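Local coordinates for tail fiber protein (Acinetobacter phage AM24, PDB 5W5P), which probably serves as a trimeric tailspike with which the phage recognises, and perhaps degrades, the capsular polysaccharide of its Acinetobacter host, at residues 472-477 and 601-606; 569-572 and 577-580. One frame throughout, in Å; residues are numbered along the deposited sequence.

Contact 1. Residues 472-477 and 601-606; sequences TVAEID and SSTTMT
S601 reaches across to the backbone of V473, its OG giving a hydrogen bond of 2.7 Å to V473 O. The hydroxyl arrives in the carbonyl plane on a lone pair, with an angle of 142° at the oxygen. Its direction follows from the first torsion of S601 (chi1 -65°), which sets OG anti to the carbonyl carbon and beside the backbone N. One buried carbonyl is thus gripped by a side chain from the facing strand. The short axes of the two strands, 7.6 Å apart at closest approach, cross at 42°. The rest of the contact is van der Waals. Its light part is the middle, where A474 CB lies 4.2 Å from T603 OG1; further along, I476 and M605, a selenomethionine, meet roughly at right angles and bury about as much as V473 and S601. There CG2 of I476 stands 4.1 Å from SE of M605, whose chain bends at its last torsion. The side turned away from strand 598-608 is the more open one: E475 there is partly exposed, though its OE1 hydrogen-bonds T623 OG1. V473 and A474 form a classic beta bulge against L580. Two antiparallel sheets meet here face to face. M500 and M496 of strand 492-503 fill in beside the contact, P622 touches T603 and M605, and beyond strand 598-608 S602 and T604 pack on L610 and V451 of the second subunit.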
loop_
_atom_site.group_PDB
_atom_site.type_symbol
_atom_site.label_atom_id
_atom_site.label_comp_id
_atom_site.label_asym_id
_atom_site.label_seq_id
_atom_site.Cartn_x
_atom_site.Cartn_y
_atom_site.Cartn_z
ATOM N N THR A 472 32.040 27.014 -31.741
ATOM C CA THR A 472 30.853 26.986 -30.901
ATOM C C THR A 472 30.749 25.620 -30.236
ATOM O O THR A 472 30.864 24.586 -30.901
ATOM C CB THR A 472 29.602 27.269 -31.734
ATOM O OG1 THR A 472 29.812 28.422 -32.559
ATOM C CG2 THR A 472 28.397 27.503 -30.839
ATOM N N VAL A 473 30.547 25.606 -28.921
ATOM C CA VAL A 473 30.592 24.359 -28.167
ATOM C C VAL A 473 29.275 24.028 -27.484
ATOM O O VAL A 473 29.098 22.883 -27.040
ATOM C CB VAL A 473 31.735 24.372 -27.131
ATOM C CG1 VAL A 473 33.059 24.204 -27.845
ATOM C CG2 VAL A 473 31.692 25.639 -26.273
ATOM N N ALA A 474 28.336 24.963 -27.415
ATOM C CA ALA A 474 27.109 24.743 -26.666
ATOM C C ALA A 474 26.112 25.826 -27.046
ATOM O O ALA A 474 26.482 26.883 -27.567
ATOM C CB ALA A 474 27.359 24.744 -25.154
ATOM N N GLU A 475 24.838 25.544 -26.783
ATOM C CA GLU A 475 23.769 26.485 -27.087
ATOM C C GLU A 475 22.687 26.340 -26.028
ATOM O O GLU A 475 22.143 25.248 -25.836
ATOM C CB GLU A 475 23.210 26.235 -28.486
ATOM C CG GLU A 475 22.008 27.094 -28.837
ATOM C CD GLU A 475 21.411 26.731 -30.180
ATOM O OE1 GLU A 475 20.321 26.121 -30.205
ATOM O OE2 GLU A 475 22.032 27.051 -31.214
ATOM N N ILE A 476 22.389 27.430 -25.336
ATOM C CA ILE A 476 21.317 27.462 -24.355
ATOM C C ILE A 476 20.241 28.414 -24.858
ATOM O O ILE A 476 20.488 29.284 -25.698
ATOM C CB ILE A 476 21.819 27.881 -22.959
ATOM C CG1 ILE A 476 22.280 29.338 -22.972
ATOM C CG2 ILE A 476 22.948 26.962 -22.496
ATOM C CD1 ILE A 476 22.872 29.799 -21.661
ATOM N N ASP A 477 19.027 28.242 -24.339
ATOM C CA ASP A 477 17.891 29.053 -24.756
ATOM C C ASP A 477 17.202 29.662 -23.545
ATOM O O ASP A 477 17.122 29.042 -22.480
ATOM C CB ASP A 477 16.884 28.231 -25.569
ATOM C CG ASP A 477 16.127 29.071 -26.581
ATOM O OD1 ASP A 477 15.907 30.273 -26.319
ATOM O OD2 ASP A 477 15.757 28.528 -27.643
ATOM N N SER A 601 28.864 17.702 -28.136
ATOM C CA SER A 601 28.884 18.204 -26.769
ATOM C C SER A 601 27.754 17.570 -25.965
ATOM O O SER A 601 26.580 17.691 -26.331
ATOM C CB SER A 601 28.769 19.724 -26.758
ATOM O OG SER A 601 29.907 20.318 -27.364
ATOM N N SER A 602 28.114 16.903 -24.868
ATOM C CA SER A 602 27.159 16.382 -23.891
ATOM C C SER A 602 27.113 17.368 -22.728
ATOM O O SER A 602 27.955 17.317 -21.829
ATOM C CB SER A 602 27.568 14.991 -23.422
ATOM O OG SER A 602 27.459 14.039 -24.464
ATOM N N THR A 603 26.133 18.268 -22.747
ATOM C CA THR A 603 26.038 19.327 -21.751
ATOM C C THR A 603 25.130 18.899 -20.607
ATOM O O THR A 603 24.002 18.461 -20.837
ATOM C CB THR A 603 25.498 20.615 -22.374
ATOM O OG1 THR A 603 26.359 21.038 -23.436
ATOM C CG2 THR A 603 25.426 21.704 -21.324
ATOM N N THR A 604 25.624 19.033 -19.378
ATOM C CA THR A 604 24.830 18.798 -18.175
ATOM C C THR A 604 24.847 20.068 -17.337
ATOM O O THR A 604 25.921 20.563 -16.977
ATOM C CB THR A 604 25.370 17.613 -17.364
ATOM O OG1 THR A 604 25.318 16.423 -18.158
ATOM C CG2 THR A 604 24.525 17.402 -16.116
HETATM N N MSE A 605 23.666 20.591 -17.026
HETATM C CA MSE A 605 23.563 21.833 -16.269
HETATM C C MSE A 605 23.077 21.612 -14.838
HETATM O O MSE A 605 22.255 20.734 -14.582
HETATM C CB MSE A 605 22.634 22.811 -16.990
HETATM C CG MSE A 605 23.163 23.273 -18.346
HETATM SE SE MSE A 605 22.085 24.690 -19.165
HETATM C CE MSE A 605 22.384 26.087 -17.830
ATOM N N THR A 606 23.610 22.408 -13.916
ATOM C CA THR A 606 23.176 22.457 -12.519
ATOM C C THR A 606 22.584 23.846 -12.298
ATOM O O THR A 606 23.328 24.821 -12.159
ATOM C CB THR A 606 24.344 22.195 -11.560
ATOM O OG1 THR A 606 24.990 20.957 -11.888
ATOM C CG2 THR A 606 23.862 22.143 -10.116
#

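Contact 2. Residues 569-572 and 577-580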
loop_
_atom_site.group_PDB
_atom_site.type_symbol
_atom_site.label_atom_id
_atom_site.label_comp_id
_atom_site.label_asym_id
_atom_site.label_seq_id
_atom_site.Cartn_x
_atom_site.Cartn_y
_atom_site.Cartn_z
ATOM N N LEU A 569 36.506 31.778 -23.582
ATOM C CA LEU A 569 35.072 31.615 -23.784
ATOM C C LEU A 569 34.442 32.924 -24.245
ATOM O O LEU A 569 34.673 33.980 -23.647
ATOM C CB LEU A 569 34.396 31.136 -22.497
ATOM C CG LEU A 569 32.880 31.348 -22.417
ATOM C CD1 LEU A 569 32.147 30.430 -23.387
ATOM C CD2 LEU A 569 32.375 31.147 -20.993
ATOM N N THR A 570 33.647 32.846 -25.306
ATOM C CA THR A 570 32.826 33.957 -25.759
ATOM C C THR A 570 31.404 33.455 -25.973
ATOM O O THR A 570 31.191 32.294 -26.332
ATOM C CB THR A 570 33.373 34.570 -27.056
ATOM O OG1 THR A 570 33.678 33.525 -27.988
ATOM C CG2 THR A 570 34.635 35.379 -26.777
ATOM N N ILE A 571 30.426 34.329 -25.737
ATOM C CA ILE A 571 29.030 33.984 -25.981
ATOM C C ILE A 571 28.417 35.022 -26.909
ATOM O O ILE A 571 28.857 36.175 -26.966
ATOM C CB ILE A 571 28.195 33.854 -24.682
ATOM C CG1 ILE A 571 28.126 35.187 -23.929
ATOM C CG2 ILE A 571 28.747 32.752 -23.787
ATOM C CD1 ILE A 571 27.296 35.109 -22.660
ATOM N N GLU A 572 27.392 34.594 -27.646
ATOM C CA GLU A 572 26.687 35.443 -28.596
ATOM C C GLU A 572 25.197 35.150 -28.508
ATOM O O GLU A 572 24.794 33.983 -28.503
ATOM C CB GLU A 572 27.191 35.213 -30.026
ATOM C CG GLU A 572 26.310 35.833 -31.095
ATOM C CD GLU A 572 26.683 35.395 -32.502
ATOM O OE1 GLU A 572 27.398 34.381 -32.647
ATOM O OE2 GLU A 572 26.257 36.072 -33.464
ATOM N N LYS A 577 18.490 32.582 -27.928
ATOM C CA LYS A 577 19.511 31.607 -27.587
ATOM C C LYS A 577 20.851 32.287 -27.325
ATOM O O LYS A 577 21.081 33.441 -27.696
ATOM C CB LYS A 577 19.664 30.568 -28.702
ATOM C CG LYS A 577 18.379 29.832 -29.033
ATOM C CD LYS A 577 18.552 28.884 -30.204
ATOM C CE LYS A 577 17.220 28.278 -30.615
ATOM N NZ LYS A 577 17.290 27.662 -31.967
ATOM N N TYR A 578 21.742 31.543 -26.675
ATOM C CA TYR A 578 23.112 31.976 -26.442
ATOM C C TYR A 578 24.042 30.879 -26.933
ATOM O O TYR A 578 23.918 29.724 -26.515
ATOM C CB TYR A 578 23.357 32.283 -24.962
ATOM C CG TYR A 578 22.943 33.686 -24.571
ATOM C CD1 TYR A 578 21.636 33.961 -24.195
ATOM C CD2 TYR A 578 23.858 34.737 -24.588
ATOM C CE1 TYR A 578 21.246 35.237 -23.843
ATOM C CE2 TYR A 578 23.475 36.022 -24.239
ATOM C CZ TYR A 578 22.167 36.263 -23.867
ATOM O OH TYR A 578 21.763 37.529 -23.511
ATOM N N LEU A 579 24.948 31.236 -27.838
ATOM C CA LEU A 579 25.953 30.311 -28.342
ATOM C C LEU A 579 27.227 30.484 -27.526
ATOM O O LEU A 579 27.811 31.572 -27.508
ATOM C CB LEU A 579 26.233 30.564 -29.825
ATOM C CG LEU A 579 25.057 30.817 -30.772
ATOM C CD1 LEU A 579 25.569 31.052 -32.184
ATOM C CD2 LEU A 579 24.072 29.659 -30.751
ATOM N N LEU A 580 27.650 29.423 -26.849
ATOM C CA LEU A 580 28.911 29.432 -26.118
ATOM C C LEU A 580 30.019 28.922 -27.032
ATOM O O LEU A 580 29.850 27.909 -27.718
ATOM C CB LEU A 580 28.810 28.575 -24.856
ATOM C CG LEU A 580 27.867 29.101 -23.768
ATOM C CD1 LEU A 580 26.470 28.519 -23.938
ATOM C CD2 LEU A 580 28.409 28.796 -22.380
#
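I571 sets its CG2 branch alongside L580, 3.8 Å from CG, the two side chains running in the same direction. Its other branch goes elsewhere: with chi1 at 63°, CG1 sits between the backbone N and the carbonyl carbon, and the extended chain carries CD1 to within 4.0 Å of Y578 CD2. The isoleucine therefore bridges two residues of the partner strand. L569 adds to the same apolar patch from the other end, bringing CD1 to 4.1 Å from L580 CB. Behind this patch lie A539 and L541 of strand 535-546, with V517 of strand 509-523 touching L569 and L580. The backbone frame is a beta hairpin in which strands 569-574 and 577-582 run antiparallel, joined by a very short turn. I571 and L580 form a non-hydrogen-bonded pair, and E572 and L579 the hydrogen-bonded pair next to it. The two bonds of that pair are unequal. L579 N to E572 O is short and nearly straight, 2.8 Å at 169°, whereas E572 N to L579 O is 3.1 Å and more bent, at 143°. Each of these oxygens also receives a CA-H contact, L579 O from I571 CA and E572 O from Y578 CA. On the sheet's other, partly exposed face, E572 and L579 lie alongside each other, with OE1 of the glutamate 3.8 Å from L579 CD1. The same OE1 makes a salt bridge to K581, which should help hold the carboxylate beside the leucine. The hydroxyl of Y578 hydrogen-bonds R573 NE, on the same strand as E572, and makes a weak bond to V537 N.

Strand 470-477 connects the two contacts, whose centres are 10 Å apart: it faces strand 598-608 in contact 1 and is the edge-to-edge neighbour of strand 577-582, one arm of the hairpin in contact 2. The seam between them is closed by backbone hydrogen bonds, V473 N to L580 O at 2.7 Å and Y578 N to I476 O at 2.8 Å. V473 and I476 therefore take part in contact 1 while their backbones bond to strand 577-582 of contact 2, with the bulge lying at this seam. The hairpin of contact 2 extends the sheet that contact 1 packs against the other one. Both lie far out in the C-terminal region, about 44 and 53 Å from the chain's centre.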